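PDB 3FIJ: Lin1909 protein from Listeria innocua, which binds manganese and probably acts as a class I glutamine amidotransferase-like hydrolase, perhaps cleaving gamma-glutamyl-gamma-aminobutyrate. Local coordinates for residues A[47-59]-A[89-101]. Numbering follows the deposited sequence.
Sequences LPIDDPSTAVQAI and YFPPRDSYEIALV
On one flank of the glutamine amidotransferase-like fold, the loop leaving strand 43-47, outermost in this chain's sheet, passes over one face of the Tyr96 ring of helix 91-106 before turning into helix 55-60. With its CG anti to the backbone N (chi1 -173°), Tyr96 sets its ring against the loop at Pro48-Thr54. Asp50 N sits over the centre of that face, 3.5 Å above the plane, and Asp50 CB makes a CH-pi contact 4.1 Å from the ring centroid; Leu100 CG, one turn on in the same helix, covers the opposite face, offset toward the rim. Thr54 OG1 comes within 3.4 Å of Tyr96 CE1 while donating to Asp51 O, which also accepts from Thr54 N, so two bonds from Thr54 close the turn ahead of helix 55-60. Beyond the ring, the axes of 55-59 and 91-101 cross at -58°, Ala55 CB pressing tightly on Ala99 CB (3.4 Å). Ile49 CD1 lies 3.4 Å from Arg93 CG, crossing that side chain at about a right angle. Ile49 O is hydrogen-bonded to Gln38 of a second subunit. One water bridges Pro48 O and Tyr96 OH, another donates to both Asp50 O and Pro92 O. Apolar and ring packing thus dominate, water linking the polar groups.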
loop_
_atom_site.group_PDB
_atom_site.type_symbol
_atom_site.label_atom_id
_atom_site.label_comp_id
_atom_site.label_asym_id
_atom_site.label_seq_id
_atom_site.Cartn_x
_atom_site.Cartn_y
_atom_site.Cartn_z
ATOM N N LEU A 47 2.291 -13.392 -30.098
ATOM C CA LEU A 47 2.985 -14.668 -30.083
ATOM C C LEU A 47 3.478 -14.924 -28.668
ATOM O O LEU A 47 4.405 -14.266 -28.199
ATOM C CB LEU A 47 4.179 -14.641 -31.038
ATOM C CG LEU A 47 3.818 -14.468 -32.515
ATOM C CD1 LEU A 47 5.080 -14.281 -33.335
ATOM C CD2 LEU A 47 3.044 -15.684 -32.993
ATOM N N PRO A 48 2.842 -15.858 -27.948
ATOM C CA PRO A 48 3.338 -16.091 -26.598
ATOM C C PRO A 48 4.727 -16.719 -26.656
ATOM O O PRO A 48 5.201 -17.139 -27.716
ATOM C CB PRO A 48 2.284 -17.031 -26.000
ATOM C CG PRO A 48 1.777 -17.772 -27.185
ATOM C CD PRO A 48 1.642 -16.669 -28.210
ATOM N N ILE A 49 5.397 -16.764 -25.519
ATOM C CA ILE A 49 6.707 -17.370 -25.502
ATOM C C ILE A 49 6.522 -18.869 -25.724
ATOM O O ILE A 49 5.651 -19.489 -25.120
ATOM C CB ILE A 49 7.415 -17.099 -24.166
ATOM C CG1 ILE A 49 7.795 -15.624 -24.094
ATOM C CG2 ILE A 49 8.670 -17.969 -24.036
ATOM C CD1 ILE A 49 8.177 -15.171 -22.708
ATOM N N ASP A 50 7.323 -19.444 -26.609
ATOM C CA ASP A 50 7.218 -20.870 -26.882
ATOM C C ASP A 50 8.599 -21.439 -27.163
ATOM O O ASP A 50 9.592 -20.713 -27.172
ATOM C CB ASP A 50 6.285 -21.112 -28.077
ATOM C CG ASP A 50 5.719 -22.524 -28.107
ATOM O OD1 ASP A 50 4.662 -22.719 -28.738
ATOM O OD2 ASP A 50 6.326 -23.440 -27.510
ATOM N N ASP A 51 8.658 -22.747 -27.379
ATOM C CA ASP A 51 9.920 -23.423 -27.658
ATOM C C ASP A 51 10.524 -22.972 -28.994
ATOM O O ASP A 51 9.829 -22.924 -30.006
ATOM C CB ASP A 51 9.689 -24.932 -27.671
ATOM C CG ASP A 51 10.977 -25.707 -27.673
ATOM O OD1 ASP A 51 11.613 -25.803 -26.603
ATOM O OD2 ASP A 51 11.359 -26.209 -28.751
ATOM N N PRO A 52 11.830 -22.638 -29.010
ATOM C CA PRO A 52 12.546 -22.189 -30.213
ATOM C C PRO A 52 12.176 -22.956 -31.479
ATOM O O PRO A 52 11.999 -22.369 -32.548
ATOM C CB PRO A 52 14.014 -22.384 -29.832
ATOM C CG PRO A 52 14.013 -22.048 -28.381
ATOM C CD PRO A 52 12.757 -22.755 -27.868
ATOM N N SER A 53 12.062 -24.273 -31.349
ATOM C CA SER A 53 11.707 -25.139 -32.470
ATOM C C SER A 53 10.380 -24.772 -33.143
ATOM O O SER A 53 10.127 -25.198 -34.271
ATOM C CB SER A 53 11.635 -26.588 -32.003
ATOM O OG SER A 53 10.595 -26.761 -31.055
ATOM N N THR A 54 9.530 -24.000 -32.465
ATOM C CA THR A 54 8.250 -23.611 -33.054
ATOM C C THR A 54 8.337 -22.254 -33.733
ATOM O O THR A 54 7.338 -21.739 -34.239
ATOM C CB THR A 54 7.120 -23.536 -32.006
ATOM O OG1 THR A 54 7.398 -22.485 -31.073
ATOM C CG2 THR A 54 7.001 -24.852 -31.252
ATOM N N ALA A 55 9.533 -21.679 -33.756
ATOM C CA ALA A 55 9.721 -20.369 -34.369
ATOM C C ALA A 55 9.375 -20.306 -35.855
ATOM O O ALA A 55 8.715 -19.362 -36.300
ATOM C CB ALA A 55 11.149 -19.891 -34.151
ATOM N N VAL A 56 9.806 -21.289 -36.644
ATOM C CA VAL A 56 9.487 -21.202 -38.057
ATOM C C VAL A 56 7.978 -21.333 -38.286
ATOM O O VAL A 56 7.439 -20.720 -39.201
ATOM C CB VAL A 56 10.311 -22.227 -38.934
ATOM C CG1 VAL A 56 11.518 -22.743 -38.157
ATOM C CG2 VAL A 56 9.428 -23.340 -39.458
ATOM N N GLN A 57 7.284 -22.102 -37.450
ATOM C CA GLN A 57 5.839 -22.231 -37.613
ATOM C C GLN A 57 5.179 -20.905 -37.234
ATOM O O GLN A 57 4.148 -20.521 -37.787
ATOM C CB GLN A 57 5.267 -23.348 -36.729
ATOM C CG GLN A 57 3.760 -23.514 -36.908
ATOM C CD GLN A 57 3.144 -24.574 -36.005
ATOM O OE1 GLN A 57 1.962 -24.891 -36.130
ATOM N NE2 GLN A 57 3.934 -25.114 -35.091
ATOM N N ALA A 58 5.781 -20.208 -36.281
ATOM C CA ALA A 58 5.250 -18.931 -35.841
ATOM C C ALA A 58 5.325 -17.906 -36.977
ATOM O O ALA A 58 4.330 -17.256 -37.289
ATOM C CB ALA A 58 6.021 -18.438 -34.622
ATOM N N ILE A 59 6.502 -17.767 -37.590
ATOM C CA ILE A 59 6.685 -16.817 -38.688
ATOM C C ILE A 59 5.879 -17.212 -39.923
ATOM O O ILE A 59 5.479 -16.361 -40.709
ATOM C CB ILE A 59 8.194 -16.677 -39.067
ATOM C CG1 ILE A 59 8.906 -15.801 -38.037
ATOM C CG2 ILE A 59 8.358 -16.032 -40.432
ATOM C CD1 ILE A 59 8.993 -16.422 -36.680
ATOM N N TYR A 89 15.983 -10.752 -16.149
ATOM C CA TYR A 89 15.975 -11.279 -17.501
ATOM C C TYR A 89 15.252 -12.622 -17.465
ATOM O O TYR A 89 15.067 -13.194 -16.399
ATOM C CB TYR A 89 17.408 -11.403 -18.041
ATOM C CG TYR A 89 18.423 -12.015 -17.098
ATOM C CD1 TYR A 89 18.648 -13.393 -17.078
ATOM C CD2 TYR A 89 19.184 -11.211 -16.247
ATOM C CE1 TYR A 89 19.611 -13.957 -16.235
ATOM C CE2 TYR A 89 20.149 -11.760 -15.399
ATOM C CZ TYR A 89 20.360 -13.135 -15.396
ATOM O OH TYR A 89 21.308 -13.684 -14.546
ATOM N N PHE A 90 14.817 -13.102 -18.621
ATOM C CA PHE A 90 14.085 -14.360 -18.703
ATOM C C PHE A 90 14.532 -15.118 -19.960
ATOM O O PHE A 90 13.976 -14.936 -21.043
ATOM C CB PHE A 90 12.582 -14.051 -18.735
ATOM C CG PHE A 90 11.708 -15.262 -18.624
ATOM C CD1 PHE A 90 10.991 -15.724 -19.727
ATOM C CD2 PHE A 90 11.609 -15.955 -17.424
ATOM C CE1 PHE A 90 10.190 -16.863 -19.630
ATOM C CE2 PHE A 90 10.817 -17.087 -17.318
ATOM C CZ PHE A 90 10.104 -17.544 -18.422
ATOM N N PRO A 91 15.542 -15.994 -19.820
ATOM C CA PRO A 91 16.118 -16.801 -20.905
ATOM C C PRO A 91 15.180 -17.357 -21.976
ATOM O O PRO A 91 15.467 -17.258 -23.169
ATOM C CB PRO A 91 16.859 -17.899 -20.151
ATOM C CG PRO A 91 17.329 -17.177 -18.917
ATOM C CD PRO A 91 16.099 -16.401 -18.517
ATOM N N PRO A 92 14.051 -17.960 -21.571
ATOM C CA PRO A 92 13.118 -18.515 -22.558
ATOM C C PRO A 92 12.577 -17.513 -23.588
ATOM O O PRO A 92 12.376 -17.865 -24.754
ATOM C CB PRO A 92 12.026 -19.125 -21.687
ATOM C CG PRO A 92 12.787 -19.579 -20.469
ATOM C CD PRO A 92 13.673 -18.372 -20.204
ATOM N N ARG A 93 12.348 -16.269 -23.179
ATOM C CA ARG A 93 11.850 -15.286 -24.137
ATOM C C ARG A 93 12.943 -14.978 -25.149
ATOM O O ARG A 93 12.710 -14.990 -26.357
ATOM C CB ARG A 93 11.430 -13.979 -23.455
ATOM C CG ARG A 93 10.416 -13.187 -24.298
ATOM C CD ARG A 93 10.880 -11.801 -24.759
ATOM N NE ARG A 93 10.250 -10.744 -23.972
ATOM C CZ ARG A 93 9.681 -9.641 -24.468
ATOM N NH1 ARG A 93 9.645 -9.405 -25.776
ATOM N NH2 ARG A 93 9.120 -8.772 -23.636
ATOM N N ASP A 94 14.137 -14.704 -24.636
ATOM C CA ASP A 94 15.286 -14.376 -25.463
ATOM C C ASP A 94 15.570 -15.454 -26.490
ATOM O O ASP A 94 15.774 -15.159 -27.665
ATOM C CB ASP A 94 16.507 -14.142 -24.576
ATOM C CG ASP A 94 16.319 -12.957 -23.649
ATOM O OD1 ASP A 94 15.874 -11.897 -24.143
ATOM O OD2 ASP A 94 16.611 -13.079 -22.438
ATOM N N SER A 95 15.563 -16.707 -26.047
ATOM C CA SER A 95 15.811 -17.832 -26.948
ATOM C C SER A 95 14.761 -17.900 -28.045
ATOM O O SER A 95 15.091 -18.050 -29.225
ATOM C CB SER A 95 15.802 -19.151 -26.174
ATOM O OG SER A 95 16.854 -19.189 -25.226
ATOM N N TYR A 96 13.496 -17.801 -27.645
ATOM C CA TYR A 96 12.395 -17.860 -28.594
ATOM C C TYR A 96 12.472 -16.719 -29.602
ATOM O O TYR A 96 12.360 -16.942 -30.806
ATOM C CB TYR A 96 11.046 -17.818 -27.864
ATOM C CG TYR A 96 9.878 -18.037 -28.796
ATOM C CD1 TYR A 96 9.810 -19.185 -29.597
ATOM C CD2 TYR A 96 8.846 -17.096 -28.894
ATOM C CE1 TYR A 96 8.738 -19.391 -30.476
ATOM C CE2 TYR A 96 7.768 -17.285 -29.771
ATOM C CZ TYR A 96 7.719 -18.435 -30.558
ATOM O OH TYR A 96 6.665 -18.642 -31.418
ATOM N N GLU A 97 12.665 -15.497 -29.114
ATOM C CA GLU A 97 12.760 -14.354 -30.011
ATOM C C GLU A 97 13.970 -14.504 -30.936
ATOM O O GLU A 97 13.880 -14.207 -32.127
ATOM C CB GLU A 97 12.835 -13.044 -29.217
ATOM C CG GLU A 97 11.579 -12.781 -28.409
ATOM C CD GLU A 97 11.464 -11.354 -27.918
ATOM O OE1 GLU A 97 12.483 -10.764 -27.526
ATOM O OE2 GLU A 97 10.343 -10.828 -27.900
ATOM N N ILE A 98 15.093 -14.974 -30.397
ATOM C CA ILE A 98 16.277 -15.177 -31.228
ATOM C C ILE A 98 15.825 -16.069 -32.387
ATOM O O ILE A 98 16.038 -15.747 -33.557
ATOM C CB ILE A 98 17.420 -15.912 -30.472
ATOM C CG1 ILE A 98 17.941 -15.064 -29.312
ATOM C CG2 ILE A 98 18.550 -16.241 -31.445
ATOM C CD1 ILE A 98 18.599 -13.788 -29.719
ATOM N N ALA A 99 15.182 -17.184 -32.041
ATOM C CA ALA A 99 14.681 -18.131 -33.035
ATOM C C ALA A 99 13.712 -17.455 -34.002
ATOM O O ALA A 99 13.668 -17.798 -35.184
ATOM C CB ALA A 99 13.997 -19.312 -32.337
ATOM N N LEU A 100 12.936 -16.496 -33.500
ATOM C CA LEU A 100 11.985 -15.777 -34.343
ATOM C C LEU A 100 12.665 -14.903 -35.393
ATOM O O LEU A 100 12.301 -14.968 -36.567
ATOM C CB LEU A 100 11.036 -14.893 -33.509
ATOM C CG LEU A 100 9.888 -15.502 -32.690
ATOM C CD1 LEU A 100 9.139 -14.385 -31.964
ATOM C CD2 LEU A 100 8.936 -16.256 -33.583
ATOM N N VAL A 101 13.641 -14.085 -34.994
ATOM C CA VAL A 101 14.301 -13.221 -35.979
ATOM C C VAL A 101 15.022 -14.045 -37.042
ATOM O O VAL A 101 14.994 -13.698 -38.224
ATOM C CB VAL A 101 15.306 -12.203 -35.336
ATOM C CG1 VAL A 101 14.763 -11.690 -34.008
ATOM C CG2 VAL A 101 16.668 -12.807 -35.190
HETATM O O HOH W 1 4.606 -17.776 -30.061
HETATM O O HOH W 2 11.721 -20.451 -25.347
#